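Side-chain contact in malonyl CoA:acyl carrier protein malonyltransferase (Streptomyces coelicolor, PDB 1NM2), which probably transfers the malonyl group from malonyl-CoA to holo acyl carrier protein, supplying malonyl units for fatty acid biosynthesis: residues L213-A216 / A217-L220. Sequence-based numbering, arbitrary orientation.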
ATOM      1  N   LEU A 213      -1.918   1.161 -17.114  1.00 18.90           N
ATOM      2  CA  LEU A 213      -2.792   0.629 -16.078  1.00 18.97           C
ATOM      3  C   LEU A 213      -4.264   0.815 -16.448  1.00 19.42           C
ATOM      4  O   LEU A 213      -5.106  -0.017 -16.100  1.00 18.31           O
ATOM      5  CB  LEU A 213      -2.494   1.298 -14.735  1.00 17.99           C
ATOM      6  CG  LEU A 213      -3.198   0.689 -13.520  1.00 20.56           C
ATOM      7  CD1 LEU A 213      -2.887  -0.799 -13.429  1.00 18.13           C
ATOM      8  CD2 LEU A 213      -2.752   1.416 -12.258  1.00 20.55           C
ATOM      9  N   ALA A 214      -4.572   1.906 -17.148  1.00 19.02           N
ATOM     10  CA  ALA A 214      -5.945   2.172 -17.580  1.00 18.91           C
ATOM     11  C   ALA A 214      -6.400   1.099 -18.571  1.00 18.71           C
ATOM     12  O   ALA A 214      -7.571   0.721 -18.583  1.00 18.56           O
ATOM     13  CB  ALA A 214      -6.045   3.548 -18.228  1.00 18.35           C
ATOM     14  N   GLU A 215      -5.479   0.623 -19.410  1.00 18.21           N
ATOM     15  CA  GLU A 215      -5.818  -0.418 -20.380  1.00 20.40           C
ATOM     16  C   GLU A 215      -6.210  -1.698 -19.649  1.00 18.41           C
ATOM     17  O   GLU A 215      -7.169  -2.364 -20.024  1.00 19.25           O
ATOM     18  CB  GLU A 215      -4.639  -0.715 -21.310  1.00 23.09           C
ATOM     19  CG  GLU A 215      -4.382   0.335 -22.377  1.00 28.22           C
ATOM     20  CD  GLU A 215      -5.603   0.610 -23.248  1.00 28.42           C
ATOM     21  OE1 GLU A 215      -6.216  -0.345 -23.770  1.00 29.80           O
ATOM     22  OE2 GLU A 215      -5.944   1.797 -23.415  1.00 33.33           O
ATOM     23  N   ALA A 216      -5.467  -2.041 -18.602  1.00 18.20           N
ATOM     24  CA  ALA A 216      -5.773  -3.241 -17.831  1.00 18.44           C
ATOM     25  C   ALA A 216      -7.118  -3.079 -17.116  1.00 19.36           C
ATOM     26  O   ALA A 216      -7.880  -4.040 -16.976  1.00 18.04           O
ATOM     27  CB  ALA A 216      -4.674  -3.504 -16.827  1.00 17.69           C
ATOM     28  N   ALA A 217      -7.407  -1.863 -16.668  1.00 19.16           N
ATOM     29  CA  ALA A 217      -8.659  -1.588 -15.966  1.00 21.65           C
ATOM     30  C   ALA A 217      -9.880  -1.772 -16.872  1.00 22.70           C
ATOM     31  O   ALA A 217     -11.008  -1.872 -16.385  1.00 23.27           O
ATOM     32  CB  ALA A 217      -8.640  -0.171 -15.384  1.00 20.04           C
ATOM     33  N   LYS A 218      -9.650  -1.819 -18.183  1.00 22.93           N
ATOM     34  CA  LYS A 218     -10.737  -1.999 -19.153  1.00 25.84           C
ATOM     35  C   LYS A 218     -11.376  -3.379 -19.061  1.00 27.44           C
ATOM     36  O   LYS A 218     -12.566  -3.542 -19.334  1.00 29.07           O
ATOM     37  CB  LYS A 218     -10.227  -1.825 -20.586  1.00 25.82           C
ATOM     38  CG  LYS A 218      -9.905  -0.406 -21.000  1.00 25.25           C
ATOM     39  CD  LYS A 218      -9.551  -0.378 -22.484  1.00 24.64           C
ATOM     40  CE  LYS A 218      -9.241   1.025 -22.958  1.00 22.08           C
ATOM     41  NZ  LYS A 218      -8.894   1.033 -24.400  1.00 20.69           N
ATOM     42  N   ALA A 219     -10.576  -4.374 -18.696  1.00 27.85           N
ATOM     43  CA  ALA A 219     -11.061  -5.745 -18.594  1.00 30.03           C
ATOM     44  C   ALA A 219     -11.812  -6.000 -17.298  1.00 30.99           C
ATOM     45  O   ALA A 219     -12.266  -7.117 -17.047  1.00 31.51           O
ATOM     46  CB  ALA A 219      -9.888  -6.716 -18.708  1.00 30.55           C
ATOM     47  N   LEU A 220     -11.944  -4.964 -16.477  1.00 31.14           N
ATOM     48  CA  LEU A 220     -12.621  -5.102 -15.197  1.00 31.56           C
ATOM     49  C   LEU A 220     -13.983  -4.427 -15.153  1.00 31.75           C
ATOM     50  O   LEU A 220     -14.257  -3.483 -15.895  1.00 32.01           O
ATOM     51  CB  LEU A 220     -11.751  -4.519 -14.078  1.00 31.43           C
ATOM     52  CG  LEU A 220     -10.325  -5.059 -13.955  1.00 33.24           C
ATOM     53  CD1 LEU A 220      -9.600  -4.328 -12.836  1.00 32.40           C
ATOM     54  CD2 LEU A 220     -10.366  -6.556 -13.685  1.00 33.47           C
TER
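Lys218 NZ is gripped by both oxygens of the Glu215 carboxylate: it lies 3.1 Å from Glu215 OE1, which it meets on the syn side, and 3.2 Å from Glu215 OE2 in a weak bond. This i to i+3 salt bridge lies on the surface where helix 207-217 runs out into the loop before strand 228-229. The two chains run together in one direction, the lysine straight after CG, whereas Glu215 folds at chi2 (-56°), which brings its carboxylate alongside the end of the lysine. Long, charged residues suit this exposed side.

Along the backbone, i to i-3 bonds appear after the i to i-4 alpha-helical bond from Ala217 N to Leu213 O (3.0 Å). Lys218 N bonds to Glu215 O (3.1 Å) and Ala219 N to Ala216 O (3.2 Å), both with the donor well above the carbonyl plane. Ala217 to Leu220 form a type I turn, closed by Leu220 N to Ala217 O. Three nonpolar residues face neighbouring parts of the fold: Leu213 is buried against Leu119 of helix 113-132 and Val249 of helix 241-251, and the small methyl of Ala217 fits against Leu245 and Val249 of the latter. Leu220 rests on Ala115 of helix 113-132 and on Leu111 in a loop, while its CG comes 4.0 Å from Ala216 O.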